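Local coordinates for 3'-5'-exonuclease (Saccharomyces cerevisiae, PDB 3E2V), which probably cuts double-stranded DNA without marked sequence preference and trims it from the 3' end, as a magnesium-dependent nuclease of the TatD family, at residues A[251-256]-A[299-304]; A[50-55]-A[360-365]; A[11-16]-A[383-388]; A[21-26]-A[304-309]. One frame throughout, in Å; residues are numbered along the deposited sequence.

Overall arrangement
The four contacts belong to one eight-stranded parallel barrel of the TIM type. Interaction 1 joins the ends of strands 250-252 and 298-300 at the magnesium site, near the centre of the chain. Interactions 2 and 3, with centres about 9 Å apart, pack the successive helices 362-373 and 377-392 against strands 52-57 and 14-16, neighbours in the sheet, so that the end of the chain covers its beginning. Interaction 4 joins the loop after strand 18-19 to the one after strand 298-300; it shares Ala304 with interaction 1, their centres about 13 Å apart. Interactions 2 to 4 join residues 278 to 367 apart in sequence, whereas interaction 1, spanning 43, holds the metal.

Interaction 1 of 4, residues A[251-256]-A[299-304]; sequences VVHSFT and LLETDA. With MG (magnesium ion), chain E.
His253 and Glu301 meet edge-on and nearly coplanar, the imidazole and carboxylate planes 9° apart although the two side chains cross at about a right angle. The ring's ND1 donates to Glu301 OE2 over 2.9 Å, with an N-H...O angle of 151°. The backbone N of Ser254 reaches that same OE2 at 2.8 Å, from the opposite face of the carboxylate, so one oxygen is gripped by two donors on its syn side. The other oxygen, OE1, takes a hydrogen bond from Asn277, which fixes the carboxylate further. CB of Ser254 lies over the centre of one ring face of His253, and Phe200 stacks on the ring as well.

With CG anti to the backbone N (chi1 162°), the imidazole turns toward Glu301 and Asp303, just beyond strand 298-300, and brings its NE2 to the magnesium, 2.2 Å away. Asp303 OD1 binds the metal at the ring's edge, its carboxylate steeply inclined to the imidazole; Asn20 also bonds this oxygen. Four waters complete the six ligands, and water 1 donates to Asp303 OD2 over 2.8 Å. Deeper in the barrel, Val251 CG1 packs on Leu299 CD1 at 3.9 Å, branched chains filling buried space between non-adjacent strands.

Replacing Glu301 with an alanine would probably leave ND1 of His253 and the amide of Ser254 without their shared acceptor, and the imidazole freer to turn about its CB-CG bond. As a second-shell carboxylate, Glu301 holds ND1 as the donor, presents NE2 to the magnesium and would be expected to strengthen the imidazole as a ligand.

Interaction 2 of 4, residues A[50-55]-A[360-365]; sequences RHVKNA and CNMEQV
Arg50 NH2 donates over 2.8 Å to the syn lone pair of Glu363 OE1. NE of the same arginine donates to OE2 of that glutamate at 3.0 Å, with an angle of 161°. This is a side-on, two-nitrogen salt bridge, one bond to each oxygen, yet the guanidinium and carboxylate planes are inclined 48° to each other. Arginine suits the place because its chain can fold: bends at chi2 and chi3 bring NE and NH2 round to the Glu363 carboxylate. Glu363 answers with CG between its backbone N and carbonyl carbon (chi1 62°) and an extended chain beyond. The bent arginine also lays its CG against Cys360 CB, 3.9 Å away.

Water 5 fastens the backbones together. It donates to Arg50 O and to Cys360 O, the latter at 2.8 Å, and accepts from the amide of Glu363 at 3.0 Å, satisfying one N-H of the first helical turn, where amides lack a carbonyl of their own helix. Beside it, Val52 CG2 touches Met362 CB at 4.1 Å, the compact valine at the strand's start meeting a flexible methionine.

His51, with positive phi, is the C-prime residue of a Schellman motif that ends helix 40-49 and turns the chain into strand 52-57. Such a helix-to-strand turn belongs to the alternating beta/alpha pattern of a TIM barrel, here covered by helix 362-373.

Interaction 3 of 4, residues A[11-16]-A[383-388]; sequences PLKYYD and TTWKTT
Lys13 lies over one face of the Trp385 indole, its CB 3.7 Å from the centroid of the six-membered ring and 18° off the normal, a CH-pi contact. The extended lysine chain continues along the ring, with CD 3.6 Å from Trp385 CE2, shielding the indole at this partly exposed place. The indole reaches strand 14-16 because CG stands anti to the backbone N (chi1 169°). At its edge, Trp385 CZ3 meets Tyr14 O; CZ3 also touches Tyr15 CB at 3.9 Å.

Tyr15 receives Thr388 on its ring face: the methyl CG2 is 3.6 Å from the centroid, another CH-pi contact. Threonine suits helix 377-392 here because its branches divide the work, the methyl packing on the tyrosine while OG1 donates to Thr384 O over 2.7 Å. Strand 14-16 is the first of the TIM barrel: Tyr14 and Asp16 face helix 362-373 and Tyr15 faces helix 377-392, consistent with the last helix closing one barrel end. The axes of strand 14-16 and helix segment 383-388 come within 7.9 Å at 53°. Were Trp385 an alanine, the Lys13 methylenes and the flank of Tyr15 would probably lose their cover.

Two waters sit between strand and helix: water 6 donates to Lys13 O and Thr384 OG1, water 7 to Tyr15 O and Thr388 OG1. Tyr15 OH is tied to Gly393 O.

Interaction 4 of 4, residues A[21-26]-A[304-309]; sequences LTDPMF and APWCEI
A cis peptide bond before Pro305 turns the loop 304-309 sharply, and the nearest pair of CA atoms between it and segment 21-26, those of Pro305 and Met25, is 7.2 Å apart. The proline ring lies among three side chains. Its CG meets Asp23 OD2 at 3.6 Å and Met25 CE at 3.7 Å, while its CD touches Phe26 CE2. The rim of the phenylalanine also faces Ala304: CB lies in the ring plane, 3.8 Å from CZ, a small methyl fitting the tight approach of an aromatic edge. Trp306 folds back over its neighbour, so that Pro305 CG sits above the centre of the indole.

These are loops of a TIM barrel, following strands 18-19 and 298-300, and they lie on the metal side: the Trp306 side chain is about 5 Å from the magnesium. Asp23 shapes the first of them as an Asx turn, OD2 accepting from the amide of Met25 at 2.9 Å and so leading into the 3-10 segment 24-26.

Met25, bent at chi3 (-109°), brings its methyl CE to 3.5 Å from Trp306 CH2, flexible enough to reach both the indole and the proline. The Asp23 carboxylate stands nearly perpendicular to the indole, their planes 86° apart; water 8 links them, donating to OD1 over 2.7 Å and accepting from Trp306 NE1. Farther along, a disulfide to Cys279 anchors Cys307, and Arg356 bonds the carbonyl of Met25 and touches Pro305.

Interaction 1 of 4, residues A[251-256]-A[299-304]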
# COMPACT_ATOMS: atom_id res chain seq x y z
N VAL A 251 -4.25 7.24 4.21
CA VAL A 251 -4.10 5.86 4.63
C VAL A 251 -2.64 5.55 4.87
O VAL A 251 -1.82 5.64 3.94
CB VAL A 251 -4.69 4.90 3.58
CG1 VAL A 251 -4.43 3.44 3.96
CG2 VAL A 251 -6.20 5.17 3.38
N VAL A 252 -2.30 5.23 6.12
CA VAL A 252 -0.94 4.86 6.46
C VAL A 252 -0.80 3.34 6.36
O VAL A 252 -1.20 2.60 7.27
CB VAL A 252 -0.54 5.39 7.87
CG1 VAL A 252 0.94 5.06 8.18
CG2 VAL A 252 -0.82 6.89 8.01
N HIS A 253 -0.21 2.89 5.25
CA HIS A 253 -0.06 1.47 4.88
C HIS A 253 0.90 0.74 5.82
O HIS A 253 1.87 1.32 6.31
CB HIS A 253 0.41 1.41 3.38
CG HIS A 253 1.03 0.11 2.91
ND1 HIS A 253 0.39 -1.11 2.98
CD2 HIS A 253 2.20 -0.12 2.26
CE1 HIS A 253 1.16 -2.04 2.44
NE2 HIS A 253 2.27 -1.47 2.01
N SER A 254 0.61 -0.53 6.07
CA SER A 254 1.60 -1.43 6.67
C SER A 254 2.23 -0.87 7.96
O SER A 254 3.45 -0.79 8.09
CB SER A 254 2.69 -1.77 5.63
OG SER A 254 3.46 -2.87 6.09
N PHE A 255 1.38 -0.46 8.89
CA PHE A 255 1.85 0.17 10.11
C PHE A 255 2.50 -0.81 11.09
O PHE A 255 1.89 -1.81 11.47
CB PHE A 255 0.69 0.87 10.83
CG PHE A 255 1.12 1.55 12.09
CD1 PHE A 255 1.86 2.73 12.03
CD2 PHE A 255 0.84 0.99 13.34
CE1 PHE A 255 2.28 3.38 13.19
CE2 PHE A 255 1.28 1.64 14.51
CZ PHE A 255 1.99 2.83 14.43
N THR A 256 3.72 -0.49 11.52
CA THR A 256 4.44 -1.35 12.48
C THR A 256 5.10 -0.53 13.60
O THR A 256 6.00 -1.03 14.29
CB THR A 256 5.53 -2.19 11.79
OG1 THR A 256 6.49 -1.31 11.22
CG2 THR A 256 4.94 -3.10 10.70
N LEU A 299 -7.73 -0.55 8.61
CA LEU A 299 -7.93 -1.22 7.32
C LEU A 299 -7.07 -2.46 7.25
O LEU A 299 -5.99 -2.49 7.84
CB LEU A 299 -7.59 -0.28 6.16
CG LEU A 299 -8.29 1.08 6.22
CD1 LEU A 299 -7.82 1.92 5.05
CD2 LEU A 299 -9.82 0.95 6.22
N LEU A 300 -7.55 -3.48 6.55
CA LEU A 300 -6.84 -4.76 6.48
C LEU A 300 -6.11 -4.90 5.15
O LEU A 300 -6.59 -4.43 4.11
CB LEU A 300 -7.83 -5.92 6.64
CG LEU A 300 -8.60 -5.98 7.95
CD1 LEU A 300 -9.69 -7.07 7.89
CD2 LEU A 300 -7.60 -6.30 9.05
N GLU A 301 -4.97 -5.59 5.19
CA GLU A 301 -4.15 -5.80 4.01
C GLU A 301 -3.26 -6.99 4.26
O GLU A 301 -3.04 -7.37 5.42
CB GLU A 301 -3.26 -4.59 3.68
CG GLU A 301 -2.87 -3.77 4.91
CD GLU A 301 -1.62 -2.92 4.67
OE1 GLU A 301 -0.59 -3.48 4.26
OE2 GLU A 301 -1.68 -1.71 4.92
N THR A 302 -2.77 -7.59 3.17
CA THR A 302 -1.81 -8.69 3.31
C THR A 302 -0.36 -8.25 3.08
O THR A 302 0.57 -8.83 3.66
CB THR A 302 -2.07 -9.87 2.34
OG1 THR A 302 -2.01 -9.42 0.97
CG2 THR A 302 -3.39 -10.58 2.65
N ASP A 303 -0.16 -7.23 2.24
CA ASP A 303 1.20 -6.90 1.73
C ASP A 303 1.79 -8.06 0.94
O ASP A 303 3.02 -8.11 0.74
CB ASP A 303 2.15 -6.43 2.85
CG ASP A 303 3.22 -5.50 2.34
OD1 ASP A 303 2.90 -4.66 1.46
OD2 ASP A 303 4.37 -5.59 2.82
N ALA A 304 0.93 -8.96 0.45
CA ALA A 304 1.43 -10.12 -0.31
C ALA A 304 2.36 -9.62 -1.45
O ALA A 304 2.06 -8.62 -2.11
CB ALA A 304 0.28 -10.89 -0.86
MG MG E . 3.99 -2.69 1.34
O HOH W 1 5.00 -2.88 3.06
O HOH W 2 5.52 -3.73 0.43
O HOH W 3 3.28 -2.37 -0.57
O HOH W 4 5.42 -0.55 1.32

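Interaction 2 of 4, residues A[50-55]-A[360-365]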
# COMPACT_ATOMS: atom_id res chain seq x y z
N ARG A 50 -11.68 -17.36 -1.04
CA ARG A 50 -11.60 -16.99 0.38
C ARG A 50 -12.15 -15.58 0.65
O ARG A 50 -11.72 -14.88 1.57
CB ARG A 50 -10.17 -17.17 0.91
CG ARG A 50 -9.52 -18.53 0.64
CD ARG A 50 -10.43 -19.68 1.09
NE ARG A 50 -10.83 -19.48 2.49
CZ ARG A 50 -11.94 -19.98 3.03
NH1 ARG A 50 -12.77 -20.71 2.28
NH2 ARG A 50 -12.21 -19.74 4.31
N HIS A 51 -13.13 -15.19 -0.17
CA HIS A 51 -14.03 -14.05 0.08
C HIS A 51 -13.42 -12.68 -0.13
O HIS A 51 -14.01 -11.68 0.27
CB HIS A 51 -14.68 -14.15 1.47
CG HIS A 51 -15.14 -15.53 1.82
ND1 HIS A 51 -16.13 -16.19 1.11
CD2 HIS A 51 -14.72 -16.39 2.78
CE1 HIS A 51 -16.30 -17.39 1.62
NE2 HIS A 51 -15.47 -17.54 2.64
N VAL A 52 -12.26 -12.64 -0.78
CA VAL A 52 -11.67 -11.36 -1.16
C VAL A 52 -12.39 -10.86 -2.40
O VAL A 52 -12.39 -11.52 -3.45
CB VAL A 52 -10.14 -11.45 -1.38
CG1 VAL A 52 -9.54 -10.03 -1.52
CG2 VAL A 52 -9.48 -12.20 -0.23
N LYS A 53 -13.00 -9.68 -2.28
CA LYS A 53 -13.81 -9.13 -3.35
C LYS A 53 -13.04 -8.11 -4.18
O LYS A 53 -13.24 -8.02 -5.39
CB LYS A 53 -15.07 -8.48 -2.79
CG LYS A 53 -15.89 -9.39 -1.89
CD LYS A 53 -16.40 -10.63 -2.61
CE LYS A 53 -17.09 -11.55 -1.62
NZ LYS A 53 -17.58 -12.78 -2.30
N ASN A 54 -12.20 -7.31 -3.53
CA ASN A 54 -11.51 -6.20 -4.19
C ASN A 54 -10.09 -6.17 -3.66
O ASN A 54 -9.83 -6.66 -2.55
CB ASN A 54 -12.14 -4.85 -3.79
CG ASN A 54 -13.47 -4.57 -4.46
OD1 ASN A 54 -13.65 -3.49 -5.05
ND2 ASN A 54 -14.41 -5.48 -4.34
N ALA A 55 -9.16 -5.62 -4.45
CA ALA A 55 -7.81 -5.38 -3.94
C ALA A 55 -7.24 -4.15 -4.59
O ALA A 55 -7.60 -3.81 -5.72
CB ALA A 55 -6.91 -6.58 -4.17
N CYS A 360 -5.37 -14.25 -0.55
CA CYS A 360 -6.35 -15.15 0.08
C CYS A 360 -6.14 -15.29 1.57
O CYS A 360 -6.97 -15.91 2.27
CB CYS A 360 -6.38 -16.54 -0.56
SG CYS A 360 -4.87 -17.53 -0.37
N ASN A 361 -5.04 -14.74 2.08
CA ASN A 361 -4.76 -14.78 3.51
C ASN A 361 -5.28 -13.57 4.28
O ASN A 361 -4.98 -13.40 5.46
CB ASN A 361 -3.27 -15.01 3.75
CG ASN A 361 -2.85 -16.43 3.40
OD1 ASN A 361 -3.70 -17.31 3.27
ND2 ASN A 361 -1.57 -16.65 3.21
N MET A 362 -6.11 -12.76 3.63
CA MET A 362 -6.84 -11.69 4.33
C MET A 362 -7.56 -12.20 5.57
O MET A 362 -7.54 -11.57 6.63
CB MET A 362 -7.83 -11.03 3.37
CG MET A 362 -7.16 -9.98 2.47
SD MET A 362 -6.54 -8.44 3.33
CE MET A 362 -8.16 -7.61 3.57
N GLU A 363 -8.22 -13.35 5.42
CA GLU A 363 -8.98 -13.93 6.52
C GLU A 363 -8.14 -14.19 7.76
O GLU A 363 -8.65 -14.10 8.88
CB GLU A 363 -9.69 -15.21 6.06
CG GLU A 363 -8.77 -16.32 5.60
CD GLU A 363 -9.52 -17.52 5.07
OE1 GLU A 363 -10.76 -17.57 5.21
OE2 GLU A 363 -8.85 -18.42 4.50
N GLN A 364 -6.84 -14.47 7.58
CA GLN A 364 -5.96 -14.67 8.73
C GLN A 364 -5.72 -13.37 9.47
O GLN A 364 -5.69 -13.33 10.68
CB GLN A 364 -4.62 -15.27 8.28
CG GLN A 364 -4.70 -16.63 7.64
CD GLN A 364 -3.36 -17.12 7.15
OE1 GLN A 364 -2.34 -16.53 7.42
NE2 GLN A 364 -3.37 -18.22 6.41
N VAL A 365 -5.53 -12.28 8.72
CA VAL A 365 -5.32 -10.98 9.37
C VAL A 365 -6.58 -10.61 10.16
O VAL A 365 -6.48 -10.16 11.30
CB VAL A 365 -4.96 -9.90 8.33
CG1 VAL A 365 -4.57 -8.58 9.03
CG2 VAL A 365 -3.82 -10.39 7.44
O HOH W 5 -9.18 -14.31 2.77

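Interaction 3 of 4, residues A[11-16]-A[383-388]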
# COMPACT_ATOMS: atom_id res chain seq x y z
N PRO A 11 -22.20 -13.21 5.36
CA PRO A 11 -21.45 -13.12 4.11
C PRO A 11 -20.21 -12.25 4.27
O PRO A 11 -20.30 -11.02 4.32
CB PRO A 11 -22.44 -12.45 3.15
CG PRO A 11 -23.64 -12.03 4.00
CD PRO A 11 -23.25 -12.18 5.43
N LEU A 12 -19.06 -12.91 4.37
CA LEU A 12 -17.80 -12.21 4.59
C LEU A 12 -17.30 -11.60 3.29
O LEU A 12 -17.45 -12.18 2.21
CB LEU A 12 -16.78 -13.18 5.19
CG LEU A 12 -17.20 -13.94 6.45
CD1 LEU A 12 -16.10 -14.88 6.88
CD2 LEU A 12 -17.56 -13.00 7.61
N LYS A 13 -16.71 -10.41 3.41
CA LYS A 13 -16.12 -9.70 2.27
C LYS A 13 -14.83 -9.02 2.72
O LYS A 13 -14.83 -8.29 3.71
CB LYS A 13 -17.08 -8.64 1.71
CG LYS A 13 -18.45 -9.17 1.27
CD LYS A 13 -19.33 -8.01 0.84
CE LYS A 13 -20.81 -8.39 0.81
NZ LYS A 13 -21.68 -7.19 0.61
N TYR A 14 -13.74 -9.27 1.99
CA TYR A 14 -12.45 -8.62 2.28
C TYR A 14 -11.99 -7.73 1.13
O TYR A 14 -12.27 -8.01 -0.04
CB TYR A 14 -11.35 -9.66 2.55
CG TYR A 14 -11.68 -10.68 3.61
CD1 TYR A 14 -11.66 -10.33 4.97
CD2 TYR A 14 -11.94 -12.01 3.27
CE1 TYR A 14 -11.95 -11.27 5.95
CE2 TYR A 14 -12.22 -12.97 4.26
CZ TYR A 14 -12.24 -12.59 5.59
OH TYR A 14 -12.50 -13.53 6.56
N TYR A 15 -11.27 -6.67 1.49
CA TYR A 15 -10.75 -5.71 0.53
C TYR A 15 -9.29 -5.50 0.90
O TYR A 15 -8.97 -4.79 1.87
CB TYR A 15 -11.54 -4.41 0.68
CG TYR A 15 -11.46 -3.41 -0.45
CD1 TYR A 15 -12.61 -2.72 -0.80
CD2 TYR A 15 -10.26 -3.11 -1.11
CE1 TYR A 15 -12.60 -1.77 -1.79
CE2 TYR A 15 -10.24 -2.14 -2.15
CZ TYR A 15 -11.44 -1.48 -2.46
OH TYR A 15 -11.52 -0.53 -3.45
N ASP A 16 -8.40 -6.16 0.14
CA ASP A 16 -6.97 -6.11 0.46
C ASP A 16 -6.40 -4.80 -0.06
O ASP A 16 -6.31 -4.62 -1.28
CB ASP A 16 -6.26 -7.31 -0.17
CG ASP A 16 -4.80 -7.46 0.26
OD1 ASP A 16 -4.21 -6.52 0.85
OD2 ASP A 16 -4.24 -8.55 -0.02
N THR A 383 -17.29 -3.91 9.47
CA THR A 383 -16.82 -2.52 9.62
C THR A 383 -15.67 -2.22 8.66
O THR A 383 -15.70 -1.21 7.97
CB THR A 383 -16.41 -2.21 11.07
OG1 THR A 383 -17.57 -2.21 11.92
CG2 THR A 383 -15.72 -0.86 11.21
N THR A 384 -14.67 -3.10 8.61
CA THR A 384 -13.52 -2.86 7.71
C THR A 384 -13.90 -2.86 6.23
O THR A 384 -13.38 -2.07 5.43
CB THR A 384 -12.38 -3.87 8.00
OG1 THR A 384 -12.87 -5.21 7.90
CG2 THR A 384 -11.83 -3.64 9.39
N TRP A 385 -14.81 -3.75 5.85
CA TRP A 385 -15.27 -3.76 4.46
C TRP A 385 -15.91 -2.42 4.06
O TRP A 385 -15.58 -1.83 3.02
CB TRP A 385 -16.29 -4.89 4.26
CG TRP A 385 -17.00 -4.81 2.96
CD1 TRP A 385 -18.29 -4.41 2.76
CD2 TRP A 385 -16.47 -5.11 1.66
NE1 TRP A 385 -18.61 -4.45 1.43
CE2 TRP A 385 -17.51 -4.87 0.72
CE3 TRP A 385 -15.22 -5.56 1.20
CZ2 TRP A 385 -17.35 -5.07 -0.65
CZ3 TRP A 385 -15.05 -5.75 -0.17
CH2 TRP A 385 -16.12 -5.51 -1.09
N LYS A 386 -16.83 -1.95 4.90
CA LYS A 386 -17.58 -0.74 4.57
C LYS A 386 -16.66 0.46 4.57
O LYS A 386 -16.78 1.34 3.72
CB LYS A 386 -18.74 -0.54 5.55
CG LYS A 386 -19.81 -1.57 5.30
CD LYS A 386 -21.03 -1.30 6.09
CE LYS A 386 -22.18 -2.14 5.54
NZ LYS A 386 -23.40 -1.78 6.29
N THR A 387 -15.76 0.51 5.54
CA THR A 387 -14.82 1.63 5.61
C THR A 387 -13.87 1.65 4.41
O THR A 387 -13.63 2.72 3.82
CB THR A 387 -14.06 1.60 6.94
OG1 THR A 387 -15.02 1.69 8.00
CG2 THR A 387 -13.14 2.80 7.05
N THR A 388 -13.37 0.48 4.02
CA THR A 388 -12.45 0.42 2.89
C THR A 388 -13.14 0.81 1.59
O THR A 388 -12.58 1.54 0.77
CB THR A 388 -11.81 -0.98 2.77
OG1 THR A 388 -11.23 -1.33 4.03
CG2 THR A 388 -10.69 -0.98 1.74
O HOH W 6 -13.23 -6.94 5.60
O HOH W 7 -9.58 -3.59 4.51

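Interaction 4 of 4, residues A[21-26]-A[304-309]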
# COMPACT_ATOMS: atom_id res chain seq x y z
N LEU A 21 0.88 -6.93 -6.58
CA LEU A 21 0.66 -7.91 -7.64
C LEU A 21 1.72 -7.90 -8.73
O LEU A 21 1.91 -8.92 -9.41
CB LEU A 21 -0.73 -7.71 -8.23
CG LEU A 21 -1.24 -8.92 -9.02
CD1 LEU A 21 -1.45 -10.15 -8.12
CD2 LEU A 21 -2.52 -8.57 -9.75
N THR A 22 2.43 -6.79 -8.89
CA THR A 22 3.55 -6.77 -9.84
C THR A 22 4.81 -7.46 -9.33
O THR A 22 5.80 -7.54 -10.08
CB THR A 22 3.94 -5.34 -10.22
OG1 THR A 22 4.46 -4.66 -9.06
CG2 THR A 22 2.75 -4.58 -10.78
N ASP A 23 4.83 -7.93 -8.08
CA ASP A 23 6.05 -8.51 -7.55
C ASP A 23 6.50 -9.71 -8.38
O ASP A 23 5.67 -10.51 -8.78
CB ASP A 23 5.88 -8.93 -6.10
CG ASP A 23 7.21 -9.28 -5.49
OD1 ASP A 23 7.88 -8.37 -4.99
OD2 ASP A 23 7.60 -10.45 -5.59
N PRO A 24 7.81 -9.81 -8.67
CA PRO A 24 8.26 -10.96 -9.46
C PRO A 24 7.86 -12.35 -8.97
O PRO A 24 7.69 -13.24 -9.80
CB PRO A 24 9.78 -10.79 -9.48
CG PRO A 24 9.94 -9.29 -9.44
CD PRO A 24 8.93 -8.89 -8.40
N MET A 25 7.64 -12.53 -7.67
CA MET A 25 7.24 -13.86 -7.16
C MET A 25 5.89 -14.31 -7.76
O MET A 25 5.67 -15.49 -8.02
CB MET A 25 7.17 -13.88 -5.63
CG MET A 25 8.52 -13.88 -4.93
SD MET A 25 8.40 -14.24 -3.11
CE MET A 25 8.79 -12.64 -2.50
N PHE A 26 5.00 -13.34 -7.99
CA PHE A 26 3.70 -13.64 -8.59
C PHE A 26 3.80 -13.96 -10.08
O PHE A 26 2.84 -14.44 -10.70
CB PHE A 26 2.70 -12.51 -8.33
CG PHE A 26 2.35 -12.35 -6.87
CD1 PHE A 26 2.12 -13.47 -6.08
CD2 PHE A 26 2.26 -11.08 -6.29
CE1 PHE A 26 1.79 -13.32 -4.72
CE2 PHE A 26 1.92 -10.91 -4.95
CZ PHE A 26 1.69 -12.04 -4.16
N ALA A 304 0.93 -8.96 0.45
CA ALA A 304 1.43 -10.12 -0.31
C ALA A 304 2.36 -9.62 -1.45
O ALA A 304 2.06 -8.62 -2.11
CB ALA A 304 0.28 -10.89 -0.86
N PRO A 305 3.48 -10.31 -1.69
CA PRO A 305 3.88 -11.62 -1.16
C PRO A 305 4.58 -11.60 0.19
O PRO A 305 5.04 -12.66 0.64
CB PRO A 305 4.86 -12.11 -2.22
CG PRO A 305 5.59 -10.85 -2.60
CD PRO A 305 4.49 -9.77 -2.62
N TRP A 306 4.69 -10.43 0.81
CA TRP A 306 5.35 -10.26 2.11
C TRP A 306 4.39 -10.48 3.26
O TRP A 306 3.18 -10.68 3.05
CB TRP A 306 5.91 -8.83 2.19
CG TRP A 306 6.59 -8.42 0.92
CD1 TRP A 306 6.19 -7.44 0.04
CD2 TRP A 306 7.78 -8.99 0.37
NE1 TRP A 306 7.07 -7.38 -1.02
CE2 TRP A 306 8.05 -8.31 -0.84
CE3 TRP A 306 8.65 -10.01 0.80
CZ2 TRP A 306 9.16 -8.63 -1.64
CZ3 TRP A 306 9.76 -10.32 -0.00
CH2 TRP A 306 10.00 -9.63 -1.21
N CYS A 307 4.94 -10.48 4.48
CA CYS A 307 4.14 -10.42 5.70
C CYS A 307 3.29 -11.65 6.00
O CYS A 307 2.21 -11.56 6.61
CB CYS A 307 3.30 -9.14 5.75
SG CYS A 307 4.32 -7.62 5.71
N GLU A 308 3.80 -12.82 5.61
CA GLU A 308 3.17 -14.09 6.02
C GLU A 308 3.08 -14.13 7.54
O GLU A 308 4.03 -13.77 8.23
CB GLU A 308 4.00 -15.28 5.53
CG GLU A 308 3.38 -16.63 5.79
CD GLU A 308 4.30 -17.80 5.43
OE1 GLU A 308 5.48 -17.56 5.06
OE2 GLU A 308 3.84 -18.96 5.55
N ILE A 309 1.93 -14.54 8.05
CA ILE A 309 1.76 -14.81 9.48
C ILE A 309 2.39 -16.17 9.79
O ILE A 309 1.95 -17.20 9.26
CB ILE A 309 0.29 -14.74 9.89
CG1 ILE A 309 -0.20 -13.28 9.81
CG2 ILE A 309 0.08 -15.28 11.30
CD1 ILE A 309 -1.71 -13.14 9.77
O HOH W 8 6.78 -6.28 -3.67